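Local atomic coordinates of gdp-l-fucose synthetase (Naegleria fowleri, PDB entry 6AQZ), a protein that binds NADP and probably catalyses the epimerisation and NADPH-dependent reduction that convert GDP-4-keto-6-deoxy-D-mannose into GDP-L-fucose. Residues 34-39 with 241-246; 125-130 with 186-191; 192-197 with 323-328; 237-242 with 317-322. One frame throughout, in Å; residues are numbered along the deposited sequence.

Contact 1. Residues 34-39 with 241-246; sequences GLFGKA and HDAARM. With NAP (NADP nicotinamide-adenine-dinucleotide phosphate), chain G.
The opening turn of the dinucleotide-binding helix of a Rossmann fold, residues 35-39, brings Phe-36 and Ala-39 against Ala-243 and Ala-244 of helix 240-253. The two short segments cross at -69°, with their axes 8.5 Å apart. Such a close approach suits alanine, whose methyl group is small enough to let the backbones come near. Phe-36 is the exception in size. With CG anti to the backbone N (chi1 -155°), its ring reaches out from the helix and presents an edge, so that CE1 lies 3.6 Å from Ala-243 CB. The carbonyl of Ala-243 and the N of Ala-244 sit at the same rim, near the ring plane. One turn on, Ala-39 CB rests 3.8 Å from Ala-244 CB and also meets the edge of the His-241 imidazole at CD2. The same turn also serves NADP. Leu-35 N donates to NAP O2A at 2.8 Å and Phe-36 N to NAP O1N at 3.1 Å, one amide for each phosphate. Gly-34, with no side chain, lets its CA approach NAP O5B to 3.2 Å. No hydrogen bond crosses between the helices, which meet through methyls, ring edges and backbone, while the two amides bound to the phosphates and the helix N-terminus would probably help to stabilise the negative charge of the diphosphate.

Contact 2. Residues 125-130 with 186-191; sequences ISCLST and TSVIPT. With NAP (NADP nicotinamide-adenine-dinucleotide phosphate), chain G.
With its SG anti to the backbone N (chi1 -164°), Cys-127 swings the sulfur over to Pro-190, where it meets CG at 3.5 Å. Ile-125 holds CG1 beside its backbone N (chi1 -57°), which turns CG2 toward Val-188 CG1, 4.0 Å away, on the same face of the sheet as Cys-127. Beneath these side chains the backbones pair as parallel strands: Ser-126 N donates to Thr-186 O, Val-188 N to Ser-126 O, and Leu-128 N to Val-188 O. The last bond is the shortest at 2.8 Å and nearly straight (172°). A water bridges Ser-126 OG and Thr-186 O, a second partner for that carbonyl. Past the paired residues, Ile-189 pushes CG2 against Ser-129 C at 3.4 Å, while its CG1 meets Leu-128 CB. The strand ends then turn to the nicotinamide: Pro-190 CG lies 3.4 Å from NAP C6N, and Leu-128 O and Thr-191 O each come to 3.1 Å from ring carbons, C6N and C4N respectively. The rigid ring of Pro-190 offers carbon to both Cys-127 SG and the nicotinamide. The three backbone bonds fix how the strand ends lie, and the partly negative carbonyl oxygens at C6N and C4N would probably suit the electron-poor ring of an oxidised nicotinamide.

Contact 3. Residues 192-197 with 323-328; sequences NLFGPH and QAIKET. With NAP (NADP nicotinamide-adenine-dinucleotide phosphate), chain G.
Apolar packing gathers round Phe-194, the last residue of strand 184-194, whose ring is thrust at helix 321-335. Its CG lies between the backbone N and the carbonyl carbon (chi1 67°), a rotamer that carries the ring out toward the helix. Ala-324 CB touches the ring edge at CZ, 3.8 Å away, a small methyl fitting against the bulky ring. Ile-325 crosses the phenylalanine at about a right angle and brings its terminal CD1 to 3.7 Å from Phe-194 CE2. Leu-208, on helix 207-221, touches both Phe-194 and Ile-325. A mixed contact follows at Gly-195, whose CA sits 3.5 Å from Thr-328 OG1; at this phi of 148° a CB would be jammed against the preceding carbonyl O, which calls for glycine. Thr-328 CG2 lies alongside the same glycine, while Pro-196 CD approaches the hydroxyl more loosely. The hydrogen bonds do not cross the interface. Thr-328 OG1 donates back to Ala-324 O at 3.0 Å, and Thr-328 N reaches that oxygen from the opposite face of its plane, so the buried hydroxyl is satisfied within its own helix. Toward the cofactor, Leu-193 N donates to NAP O7N at 3.2 Å and its side chain flanks the carboxamide. Neighbouring residues facing NADP on one side and a C-terminal helix on the other are consistent with an extended short-chain dehydrogenase/reductase fold.

Contact 4. Residues 237-242 with 317-322; sequences FLYSHD and QYTPFE
Asp-242 OD1 is gripped by two groups: Thr-319 OG1 donates to it at 2.8 Å, and Arg-245 NH2 of the same helix forms a salt bridge with it. The second oxygen, OD2, takes the backbone N of Thr-319, also at 2.8 Å and nearly straight (166°). Both threonine donors arrive on the syn sides, about 20° out of the carboxylate plane, so one residue clasps both oxygens. Asp-242 CG lies beside its own backbone N (chi1 -70°), which aims the carboxylate from the helix start at the 317-319 loop. Threonine suits the other side because its hydroxyl and amide can act together, while its OG1 also lies at the edge of the Tyr-239 ring, 3.8 Å from CD2. Tyr-239 sends its own hydroxyl on to Glu-327. Apolar contacts flank the clasp. Leu-238 CD1 meets Tyr-318 CE1 at 4.0 Å, the two side chains crossing at about a right angle, and Phe-237 CB lies 4.2 Å from Phe-321 CE1 at the start of helix 321-335. Three donors from two residues leave the carboxylate little freedom to rotate, and together with the positive arginine they would probably favour its ionised form.

How the contacts relate
Contacts 1, 2 and 3 are buried, whereas contact 4 is only partly buried. The first three all touch NADP: contact 1 at the phosphates, contact 2 at the nicotinamide ring and contact 3 at the carboxamide. Strand 184-194 runs through contacts 2 and 3, helix 240-253 through 1 and 4, and helix 321-335 through 3 and 4. Contact 4 is nested within the chain loop closed by contact 3, and backbone pairing of strands 184-194 and 234-239 ties them together. Chemistry follows place: backbone hydrogen bonds join the sheet at 2, side-chain packing without cross-bonds joins 1 and 3, and hydrogen bonds from a threonine to a carboxylate join 4.

Contact 1. Residues 34-39 with 241-246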
# COMPACT_ATOMS: atom_id res chain seq x y z
N GLY A 34 -5.45 13.67 20.76
CA GLY A 34 -4.80 14.63 19.90
C GLY A 34 -5.73 15.77 19.50
O GLY A 34 -6.86 15.87 19.98
N LEU A 35 -5.27 16.56 18.54
CA LEU A 35 -6.04 17.73 18.10
C LEU A 35 -7.49 17.37 17.70
O LEU A 35 -8.46 17.84 18.32
CB LEU A 35 -5.31 18.39 16.94
CG LEU A 35 -6.09 19.48 16.22
CD1 LEU A 35 -6.32 20.66 17.19
CD2 LEU A 35 -5.38 19.95 14.99
N PHE A 36 -7.65 16.50 16.70
CA PHE A 36 -8.98 16.16 16.18
C PHE A 36 -9.81 15.48 17.26
O PHE A 36 -10.98 15.83 17.48
CB PHE A 36 -8.83 15.27 14.93
CG PHE A 36 -10.02 15.33 13.95
CD1 PHE A 36 -11.19 16.02 14.24
CD2 PHE A 36 -9.94 14.67 12.73
CE1 PHE A 36 -12.24 16.05 13.36
CE2 PHE A 36 -11.00 14.69 11.81
CZ PHE A 36 -12.16 15.38 12.13
N GLY A 37 -9.19 14.56 18.00
CA GLY A 37 -9.92 13.82 19.02
C GLY A 37 -10.49 14.70 20.12
O GLY A 37 -11.64 14.50 20.54
N LYS A 38 -9.69 15.66 20.63
CA LYS A 38 -10.16 16.55 21.68
C LYS A 38 -11.31 17.42 21.19
O LYS A 38 -12.20 17.78 21.96
CB LYS A 38 -9.02 17.44 22.20
CG LYS A 38 -7.91 16.65 22.90
CD LYS A 38 -8.36 15.94 24.16
CE LYS A 38 -8.30 16.89 25.35
NZ LYS A 38 -8.59 16.17 26.61
N ALA A 39 -11.30 17.79 19.90
CA ALA A 39 -12.41 18.54 19.34
C ALA A 39 -13.69 17.71 19.36
O ALA A 39 -14.75 18.20 19.78
CB ALA A 39 -12.06 19.00 17.94
N HIS A 241 -13.02 22.26 15.88
CA HIS A 241 -14.39 22.06 16.37
C HIS A 241 -15.38 21.92 15.21
O HIS A 241 -16.31 21.09 15.27
CB HIS A 241 -14.80 23.20 17.29
CG HIS A 241 -14.03 23.24 18.57
ND1 HIS A 241 -14.24 24.20 19.54
CD2 HIS A 241 -13.05 22.44 19.04
CE1 HIS A 241 -13.43 23.98 20.55
NE2 HIS A 241 -12.68 22.93 20.28
N ASP A 242 -15.19 22.69 14.14
CA ASP A 242 -16.01 22.50 12.95
C ASP A 242 -15.77 21.12 12.32
O ASP A 242 -16.73 20.42 11.97
CB ASP A 242 -15.70 23.60 11.93
CG ASP A 242 -16.21 24.94 12.35
OD1 ASP A 242 -16.95 25.03 13.35
OD2 ASP A 242 -15.86 25.90 11.63
N ALA A 243 -14.51 20.70 12.21
CA ALA A 243 -14.22 19.38 11.67
C ALA A 243 -14.89 18.29 12.50
O ALA A 243 -15.39 17.30 11.95
CB ALA A 243 -12.71 19.13 11.61
N ALA A 244 -14.91 18.48 13.83
CA ALA A 244 -15.55 17.51 14.72
C ALA A 244 -17.06 17.41 14.47
O ALA A 244 -17.64 16.32 14.58
CB ALA A 244 -15.27 17.89 16.19
N ARG A 245 -17.72 18.54 14.19
CA ARG A 245 -19.15 18.51 13.87
C ARG A 245 -19.39 17.84 12.52
O ARG A 245 -20.33 17.05 12.36
CB ARG A 245 -19.72 19.93 13.90
CG ARG A 245 -19.82 20.54 15.30
CD ARG A 245 -20.64 21.83 15.31
NE ARG A 245 -19.93 22.90 14.63
CZ ARG A 245 -20.38 23.60 13.59
NH1 ARG A 245 -21.58 23.34 13.07
NH2 ARG A 245 -19.62 24.56 13.08
N MET A 246 -18.55 18.14 11.53
CA MET A 246 -18.63 17.48 10.23
C MET A 246 -18.38 15.99 10.37
O MET A 246 -19.06 15.18 9.72
CB MET A 246 -17.63 18.10 9.27
CG MET A 246 -17.81 19.58 9.13
SD MET A 246 -16.44 20.41 8.32
CE MET A 246 -16.84 20.14 6.60
PA NAP G . -2.35 14.37 16.80
O1A NAP G . -0.88 14.22 16.55
O2A NAP G . -2.93 15.66 17.33
O5B NAP G . -2.91 13.17 17.78
C5B NAP G . -2.72 11.97 17.11
C4B NAP G . -3.32 10.86 18.02
O4B NAP G . -2.82 9.55 17.65
C3B NAP G . -3.02 11.12 19.55
O3B NAP G . -4.12 10.74 20.33
C2B NAP G . -1.93 10.07 19.82
O2B NAP G . -1.96 9.56 21.06
C1B NAP G . -2.49 8.92 18.88
N9A NAP G . -1.50 7.88 18.64
C8A NAP G . -0.34 7.98 17.89
N7A NAP G . 0.37 6.83 17.85
C5A NAP G . -0.37 5.95 18.64
C6A NAP G . -0.15 4.62 18.98
N6A NAP G . 0.98 3.95 18.50
N1A NAP G . -1.03 3.94 19.75
C2A NAP G . -2.11 4.68 20.16
N3A NAP G . -2.45 5.96 19.92
C4A NAP G . -1.54 6.59 19.13
O3 NAP G . -2.92 14.04 15.27
PN NAP G . -4.24 14.84 14.89
O1N NAP G . -5.35 14.65 15.85
O2N NAP G . -3.97 16.16 14.20
O5D NAP G . -4.85 13.95 13.51
C5D NAP G . -5.46 12.77 13.86
C4D NAP G . -5.97 12.23 12.54
O4D NAP G . -6.34 13.36 11.72
C3D NAP G . -4.76 11.50 11.79
O3D NAP G . -5.21 10.34 11.20
C2D NAP G . -4.31 12.55 10.75
O2D NAP G . -3.87 12.02 9.56
C1D NAP G . -5.67 13.27 10.47
N1N NAP G . -5.43 14.60 9.86
C2N NAP G . -4.95 15.69 10.59
C3N NAP G . -4.71 16.90 9.98
C7N NAP G . -4.18 18.05 10.78
O7N NAP G . -3.85 19.13 10.27
N7N NAP G . -4.03 17.90 12.17
C4N NAP G . -4.93 17.11 8.53
C5N NAP G . -5.43 15.90 7.82
C6N NAP G . -5.66 14.75 8.47
P2B NAP G . -0.95 10.43 22.35
O1X NAP G . -1.73 11.71 22.44
O2X NAP G . -1.11 9.44 23.50
O3X NAP G . 0.37 10.47 21.65

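Contact 2. Residues 125-130 with 186-191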
# COMPACT_ATOMS: atom_id res chain seq x y z
N ILE A 125 -15.30 5.05 11.14
CA ILE A 125 -14.89 6.18 10.33
C ILE A 125 -13.42 6.41 10.60
O ILE A 125 -13.03 6.70 11.74
CB ILE A 125 -15.69 7.45 10.64
CG1 ILE A 125 -17.16 7.17 10.43
CG2 ILE A 125 -15.29 8.54 9.67
CD1 ILE A 125 -17.97 8.39 10.58
N SER A 126 -12.61 6.29 9.57
CA SER A 126 -11.18 6.50 9.66
C SER A 126 -10.85 7.83 9.01
O SER A 126 -11.69 8.45 8.37
CB SER A 126 -10.43 5.34 8.99
OG SER A 126 -10.69 4.14 9.69
N CYS A 127 -9.60 8.24 9.13
CA CYS A 127 -9.22 9.58 8.75
C CYS A 127 -8.06 9.53 7.76
O CYS A 127 -7.03 8.92 8.04
CB CYS A 127 -8.86 10.37 10.02
SG CYS A 127 -8.80 12.09 9.75
N LEU A 128 -8.24 10.16 6.59
CA LEU A 128 -7.19 10.35 5.60
C LEU A 128 -6.69 11.80 5.70
O LEU A 128 -6.84 12.46 6.72
CB LEU A 128 -7.68 10.04 4.19
CG LEU A 128 -8.48 8.75 3.98
CD1 LEU A 128 -8.80 8.51 2.50
CD2 LEU A 128 -7.82 7.57 4.60
N SER A 129 -6.09 12.30 4.62
CA SER A 129 -5.53 13.64 4.62
C SER A 129 -5.38 14.10 3.17
O SER A 129 -5.17 13.28 2.27
CB SER A 129 -4.18 13.67 5.35
OG SER A 129 -3.13 14.02 4.48
N THR A 130 -5.52 15.42 2.95
CA THR A 130 -5.42 15.91 1.57
C THR A 130 -4.00 15.87 1.02
O THR A 130 -3.82 16.12 -0.17
CB THR A 130 -5.97 17.33 1.41
OG1 THR A 130 -5.15 18.26 2.12
CG2 THR A 130 -7.39 17.43 1.89
N THR A 186 -16.01 3.66 6.37
CA THR A 186 -15.82 4.80 5.48
C THR A 186 -14.75 5.70 6.09
O THR A 186 -14.07 5.33 7.05
CB THR A 186 -17.15 5.51 5.22
OG1 THR A 186 -16.94 6.54 4.25
CG2 THR A 186 -17.72 6.10 6.50
N SER A 187 -14.55 6.88 5.50
CA SER A 187 -13.46 7.73 5.94
C SER A 187 -13.75 9.17 5.57
O SER A 187 -14.56 9.44 4.69
CB SER A 187 -12.14 7.30 5.31
OG SER A 187 -12.23 7.58 3.94
N VAL A 188 -13.04 10.07 6.23
CA VAL A 188 -13.11 11.50 5.95
C VAL A 188 -11.73 11.97 5.58
O VAL A 188 -10.72 11.38 5.99
CB VAL A 188 -13.64 12.33 7.15
CG1 VAL A 188 -15.00 11.89 7.55
CG2 VAL A 188 -12.64 12.25 8.33
N ILE A 189 -11.67 13.06 4.82
CA ILE A 189 -10.39 13.62 4.42
C ILE A 189 -10.36 15.07 4.89
O ILE A 189 -10.81 15.96 4.16
CB ILE A 189 -10.17 13.55 2.91
CG1 ILE A 189 -10.58 12.19 2.34
CG2 ILE A 189 -8.72 13.84 2.59
CD1 ILE A 189 -10.27 12.10 0.90
N PRO A 190 -9.90 15.34 6.10
CA PRO A 190 -9.83 16.73 6.55
C PRO A 190 -8.66 17.44 5.90
O PRO A 190 -7.67 16.83 5.50
CB PRO A 190 -9.68 16.61 8.07
CG PRO A 190 -9.06 15.27 8.29
CD PRO A 190 -9.51 14.39 7.15
N THR A 191 -8.83 18.73 5.73
CA THR A 191 -7.78 19.62 5.26
C THR A 191 -6.93 20.05 6.46
O THR A 191 -6.87 19.35 7.47
CB THR A 191 -8.43 20.81 4.54
OG1 THR A 191 -7.47 21.45 3.70
CG2 THR A 191 -9.03 21.84 5.57
PA NAP G . -2.35 14.37 16.80
O1A NAP G . -0.88 14.22 16.55
O2A NAP G . -2.93 15.66 17.33
O5B NAP G . -2.91 13.17 17.78
C5B NAP G . -2.72 11.97 17.11
C4B NAP G . -3.32 10.86 18.02
O4B NAP G . -2.82 9.55 17.65
C3B NAP G . -3.02 11.12 19.55
O3B NAP G . -4.12 10.74 20.33
C2B NAP G . -1.93 10.07 19.82
O2B NAP G . -1.96 9.56 21.06
C1B NAP G . -2.49 8.92 18.88
N9A NAP G . -1.50 7.88 18.64
C8A NAP G . -0.34 7.98 17.89
N7A NAP G . 0.37 6.83 17.85
C5A NAP G . -0.37 5.95 18.64
C6A NAP G . -0.15 4.62 18.98
N6A NAP G . 0.98 3.95 18.50
N1A NAP G . -1.03 3.94 19.75
C2A NAP G . -2.11 4.68 20.16
N3A NAP G . -2.45 5.96 19.92
C4A NAP G . -1.54 6.59 19.13
O3 NAP G . -2.92 14.04 15.27
PN NAP G . -4.24 14.84 14.89
O1N NAP G . -5.35 14.65 15.85
O2N NAP G . -3.97 16.16 14.20
O5D NAP G . -4.85 13.95 13.51
C5D NAP G . -5.46 12.77 13.86
C4D NAP G . -5.97 12.23 12.54
O4D NAP G . -6.34 13.36 11.72
C3D NAP G . -4.76 11.50 11.79
O3D NAP G . -5.21 10.34 11.20
C2D NAP G . -4.31 12.55 10.75
O2D NAP G . -3.87 12.02 9.56
C1D NAP G . -5.67 13.27 10.47
N1N NAP G . -5.43 14.60 9.86
C2N NAP G . -4.95 15.69 10.59
C3N NAP G . -4.71 16.90 9.98
C7N NAP G . -4.18 18.05 10.78
O7N NAP G . -3.85 19.13 10.27
N7N NAP G . -4.03 17.90 12.17
C4N NAP G . -4.93 17.11 8.53
C5N NAP G . -5.43 15.90 7.82
C6N NAP G . -5.66 14.75 8.47
P2B NAP G . -0.95 10.43 22.35
O1X NAP G . -1.73 11.71 22.44
O2X NAP G . -1.11 9.44 23.50
O3X NAP G . 0.37 10.47 21.65
O HOH W 1 -12.63 3.10 8.08

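Contact 3. Residues 192-197 with 323-328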
# COMPACT_ATOMS: atom_id res chain seq x y z
N ASN A 192 -6.20 21.16 6.33
CA ASN A 192 -5.42 21.72 7.44
C ASN A 192 -6.27 22.04 8.65
O ASN A 192 -7.08 22.98 8.63
CB ASN A 192 -4.69 22.97 6.97
CG ASN A 192 -3.91 22.73 5.69
OD1 ASN A 192 -2.87 22.09 5.71
ND2 ASN A 192 -4.44 23.21 4.57
N LEU A 193 -6.09 21.29 9.72
CA LEU A 193 -6.82 21.52 10.95
C LEU A 193 -6.04 22.46 11.87
O LEU A 193 -4.81 22.52 11.82
CB LEU A 193 -7.09 20.19 11.68
CG LEU A 193 -7.91 19.13 10.94
CD1 LEU A 193 -8.25 17.96 11.88
CD2 LEU A 193 -9.14 19.72 10.27
N PHE A 194 -6.77 23.20 12.71
CA PHE A 194 -6.13 23.96 13.78
C PHE A 194 -7.06 24.04 14.97
O PHE A 194 -8.28 23.86 14.86
CB PHE A 194 -5.73 25.38 13.32
CG PHE A 194 -6.91 26.27 13.01
CD1 PHE A 194 -7.58 26.15 11.79
CD2 PHE A 194 -7.38 27.19 13.97
CE1 PHE A 194 -8.67 26.97 11.51
CE2 PHE A 194 -8.48 27.99 13.70
CZ PHE A 194 -9.12 27.89 12.47
N GLY A 195 -6.48 24.32 16.13
CA GLY A 195 -7.27 24.50 17.31
C GLY A 195 -6.59 24.07 18.58
O GLY A 195 -5.38 23.78 18.62
N PRO A 196 -7.37 24.01 19.65
CA PRO A 196 -6.80 23.65 20.95
C PRO A 196 -6.29 22.22 20.96
O PRO A 196 -6.74 21.37 20.20
CB PRO A 196 -7.97 23.86 21.94
CG PRO A 196 -9.17 23.99 21.14
CD PRO A 196 -8.76 24.46 19.76
N HIS A 197 -5.31 21.98 21.84
CA HIS A 197 -4.66 20.69 22.02
C HIS A 197 -3.84 20.25 20.81
O HIS A 197 -3.48 19.08 20.70
CB HIS A 197 -5.67 19.61 22.40
CG HIS A 197 -6.38 19.88 23.68
ND1 HIS A 197 -5.82 19.63 24.91
CD2 HIS A 197 -7.62 20.39 23.92
CE1 HIS A 197 -6.69 19.96 25.86
NE2 HIS A 197 -7.78 20.42 25.28
N GLN A 323 -12.97 34.36 14.56
CA GLN A 323 -13.45 33.88 15.86
C GLN A 323 -12.78 32.56 16.24
O GLN A 323 -12.45 32.34 17.42
CB GLN A 323 -14.97 33.76 15.85
CG GLN A 323 -15.61 33.15 17.11
CD GLN A 323 -17.11 32.83 16.95
OE1 GLN A 323 -17.81 33.45 16.14
NE2 GLN A 323 -17.60 31.86 17.71
N ALA A 324 -12.54 31.67 15.27
CA ALA A 324 -11.88 30.41 15.58
C ALA A 324 -10.43 30.64 16.01
O ALA A 324 -9.94 29.99 16.94
CB ALA A 324 -11.94 29.45 14.39
N ILE A 325 -9.73 31.57 15.36
CA ILE A 325 -8.36 31.88 15.77
C ILE A 325 -8.32 32.44 17.19
O ILE A 325 -7.52 32.00 18.01
CB ILE A 325 -7.70 32.85 14.78
CG1 ILE A 325 -7.42 32.13 13.44
CG2 ILE A 325 -6.46 33.44 15.44
CD1 ILE A 325 -6.43 31.01 13.57
N LYS A 326 -9.22 33.39 17.50
CA LYS A 326 -9.23 33.99 18.83
C LYS A 326 -9.52 32.94 19.90
O LYS A 326 -8.92 32.96 20.99
CB LYS A 326 -10.25 35.13 18.90
N GLU A 327 -10.43 32.00 19.61
CA GLU A 327 -10.72 30.92 20.55
C GLU A 327 -9.50 30.04 20.76
O GLU A 327 -9.21 29.61 21.89
CB GLU A 327 -11.91 30.08 20.06
CG GLU A 327 -13.27 30.76 20.26
CD GLU A 327 -14.49 29.94 19.79
OE1 GLU A 327 -14.35 28.75 19.38
OE2 GLU A 327 -15.60 30.51 19.84
N THR A 328 -8.75 29.77 19.70
CA THR A 328 -7.55 28.95 19.87
C THR A 328 -6.47 29.69 20.65
O THR A 328 -5.86 29.12 21.57
CB THR A 328 -7.04 28.50 18.49
OG1 THR A 328 -8.10 27.83 17.79
CG2 THR A 328 -5.85 27.56 18.64
PA NAP G . -2.35 14.37 16.80
O1A NAP G . -0.88 14.22 16.55
O2A NAP G . -2.93 15.66 17.33
O5B NAP G . -2.91 13.17 17.78
C5B NAP G . -2.72 11.97 17.11
C4B NAP G . -3.32 10.86 18.02
O4B NAP G . -2.82 9.55 17.65
C3B NAP G . -3.02 11.12 19.55
O3B NAP G . -4.12 10.74 20.33
C2B NAP G . -1.93 10.07 19.82
O2B NAP G . -1.96 9.56 21.06
C1B NAP G . -2.49 8.92 18.88
N9A NAP G . -1.50 7.88 18.64
C8A NAP G . -0.34 7.98 17.89
N7A NAP G . 0.37 6.83 17.85
C5A NAP G . -0.37 5.95 18.64
C6A NAP G . -0.15 4.62 18.98
N6A NAP G . 0.98 3.95 18.50
N1A NAP G . -1.03 3.94 19.75
C2A NAP G . -2.11 4.68 20.16
N3A NAP G . -2.45 5.96 19.92
C4A NAP G . -1.54 6.59 19.13
O3 NAP G . -2.92 14.04 15.27
PN NAP G . -4.24 14.84 14.89
O1N NAP G . -5.35 14.65 15.85
O2N NAP G . -3.97 16.16 14.20
O5D NAP G . -4.85 13.95 13.51
C5D NAP G . -5.46 12.77 13.86
C4D NAP G . -5.97 12.23 12.54
O4D NAP G . -6.34 13.36 11.72
C3D NAP G . -4.76 11.50 11.79
O3D NAP G . -5.21 10.34 11.20
C2D NAP G . -4.31 12.55 10.75
O2D NAP G . -3.87 12.02 9.56
C1D NAP G . -5.67 13.27 10.47
N1N NAP G . -5.43 14.60 9.86
C2N NAP G . -4.95 15.69 10.59
C3N NAP G . -4.71 16.90 9.98
C7N NAP G . -4.18 18.05 10.78
O7N NAP G . -3.85 19.13 10.27
N7N NAP G . -4.03 17.90 12.17
C4N NAP G . -4.93 17.11 8.53
C5N NAP G . -5.43 15.90 7.82
C6N NAP G . -5.66 14.75 8.47
P2B NAP G . -0.95 10.43 22.35
O1X NAP G . -1.73 11.71 22.44
O2X NAP G . -1.11 9.44 23.50
O3X NAP G . 0.37 10.47 21.65

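Contact 4. Residues 237-242 with 317-322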
# COMPACT_ATOMS: atom_id res chain seq x y z
N PHE A 237 -8.03 26.29 5.71
CA PHE A 237 -7.82 25.97 7.13
C PHE A 237 -9.16 25.66 7.78
O PHE A 237 -10.09 26.48 7.70
CB PHE A 237 -7.15 27.12 7.90
CG PHE A 237 -5.73 27.39 7.47
CD1 PHE A 237 -4.68 26.60 7.93
CD2 PHE A 237 -5.43 28.43 6.59
CE1 PHE A 237 -3.38 26.84 7.54
CE2 PHE A 237 -4.14 28.68 6.20
CZ PHE A 237 -3.11 27.88 6.67
N LEU A 238 -9.25 24.51 8.45
CA LEU A 238 -10.51 24.07 9.05
C LEU A 238 -10.36 24.00 10.55
O LEU A 238 -9.50 23.28 11.06
CB LEU A 238 -10.94 22.71 8.49
CG LEU A 238 -12.30 22.18 8.97
CD1 LEU A 238 -13.41 23.19 8.59
CD2 LEU A 238 -12.57 20.80 8.37
N TYR A 239 -11.21 24.76 11.26
CA TYR A 239 -11.24 24.73 12.72
C TYR A 239 -11.59 23.33 13.21
O TYR A 239 -12.59 22.74 12.78
CB TYR A 239 -12.27 25.74 13.24
CG TYR A 239 -12.26 26.00 14.73
CD1 TYR A 239 -11.10 25.88 15.48
CD2 TYR A 239 -13.43 26.41 15.39
CE1 TYR A 239 -11.09 26.14 16.84
CE2 TYR A 239 -13.44 26.68 16.75
CZ TYR A 239 -12.26 26.54 17.48
OH TYR A 239 -12.25 26.80 18.83
N SER A 240 -10.81 22.83 14.17
CA SER A 240 -11.03 21.47 14.64
C SER A 240 -12.43 21.26 15.21
O SER A 240 -13.00 20.18 15.04
CB SER A 240 -9.96 21.11 15.66
OG SER A 240 -10.09 21.92 16.81
N HIS A 241 -13.02 22.26 15.88
CA HIS A 241 -14.39 22.06 16.37
C HIS A 241 -15.38 21.92 15.21
O HIS A 241 -16.31 21.09 15.27
CB HIS A 241 -14.80 23.20 17.29
CG HIS A 241 -14.03 23.24 18.57
ND1 HIS A 241 -14.24 24.20 19.54
CD2 HIS A 241 -13.05 22.44 19.04
CE1 HIS A 241 -13.43 23.98 20.55
NE2 HIS A 241 -12.68 22.93 20.28
N ASP A 242 -15.19 22.69 14.14
CA ASP A 242 -16.01 22.50 12.95
C ASP A 242 -15.77 21.12 12.32
O ASP A 242 -16.73 20.42 11.97
CB ASP A 242 -15.70 23.60 11.93
CG ASP A 242 -16.21 24.94 12.35
OD1 ASP A 242 -16.95 25.03 13.35
OD2 ASP A 242 -15.86 25.90 11.63
N GLN A 317 -23.10 25.20 9.09
CA GLN A 317 -22.59 26.52 9.47
C GLN A 317 -21.17 26.38 10.00
O GLN A 317 -20.92 25.58 10.91
CB GLN A 317 -23.48 27.17 10.52
CG GLN A 317 -24.91 27.43 10.08
CD GLN A 317 -25.04 28.62 9.14
OE1 GLN A 317 -24.27 28.77 8.19
NE2 GLN A 317 -26.02 29.48 9.40
N TYR A 318 -20.24 27.10 9.39
CA TYR A 318 -18.85 27.16 9.84
C TYR A 318 -18.66 28.24 10.91
O TYR A 318 -19.44 29.19 11.03
CB TYR A 318 -17.91 27.43 8.66
CG TYR A 318 -17.79 26.34 7.61
CD1 TYR A 318 -17.08 25.17 7.86
CD2 TYR A 318 -18.34 26.50 6.34
CE1 TYR A 318 -16.95 24.17 6.90
CE2 TYR A 318 -18.21 25.51 5.37
CZ TYR A 318 -17.52 24.34 5.65
OH TYR A 318 -17.40 23.35 4.69
N THR A 319 -17.59 28.09 11.69
CA THR A 319 -17.11 29.16 12.57
C THR A 319 -16.28 30.14 11.75
O THR A 319 -15.39 29.71 11.02
CB THR A 319 -16.24 28.61 13.71
OG1 THR A 319 -16.94 27.62 14.47
CG2 THR A 319 -15.78 29.75 14.64
N PRO A 320 -16.56 31.44 11.81
CA PRO A 320 -15.71 32.41 11.11
C PRO A 320 -14.25 32.26 11.53
O PRO A 320 -13.94 31.95 12.69
CB PRO A 320 -16.28 33.76 11.54
CG PRO A 320 -17.69 33.48 11.86
CD PRO A 320 -17.72 32.09 12.44
N PHE A 321 -13.34 32.45 10.56
CA PHE A 321 -11.92 32.22 10.78
C PHE A 321 -11.39 33.06 11.95
O PHE A 321 -10.70 32.56 12.84
CB PHE A 321 -11.15 32.50 9.47
CG PHE A 321 -9.67 32.25 9.56
CD1 PHE A 321 -9.17 30.98 9.76
CD2 PHE A 321 -8.77 33.31 9.48
CE1 PHE A 321 -7.79 30.76 9.88
CE2 PHE A 321 -7.40 33.09 9.59
CZ PHE A 321 -6.91 31.82 9.79
N GLU A 322 -11.73 34.35 11.97
CA GLU A 322 -11.25 35.22 13.03
C GLU A 322 -11.70 34.73 14.41
O GLU A 322 -10.88 34.64 15.34
CB GLU A 322 -11.73 36.66 12.80
CG GLU A 322 -11.22 37.33 11.50
CD GLU A 322 -11.80 36.72 10.21
OE1 GLU A 322 -12.82 36.00 10.28
OE2 GLU A 322 -11.22 36.97 9.12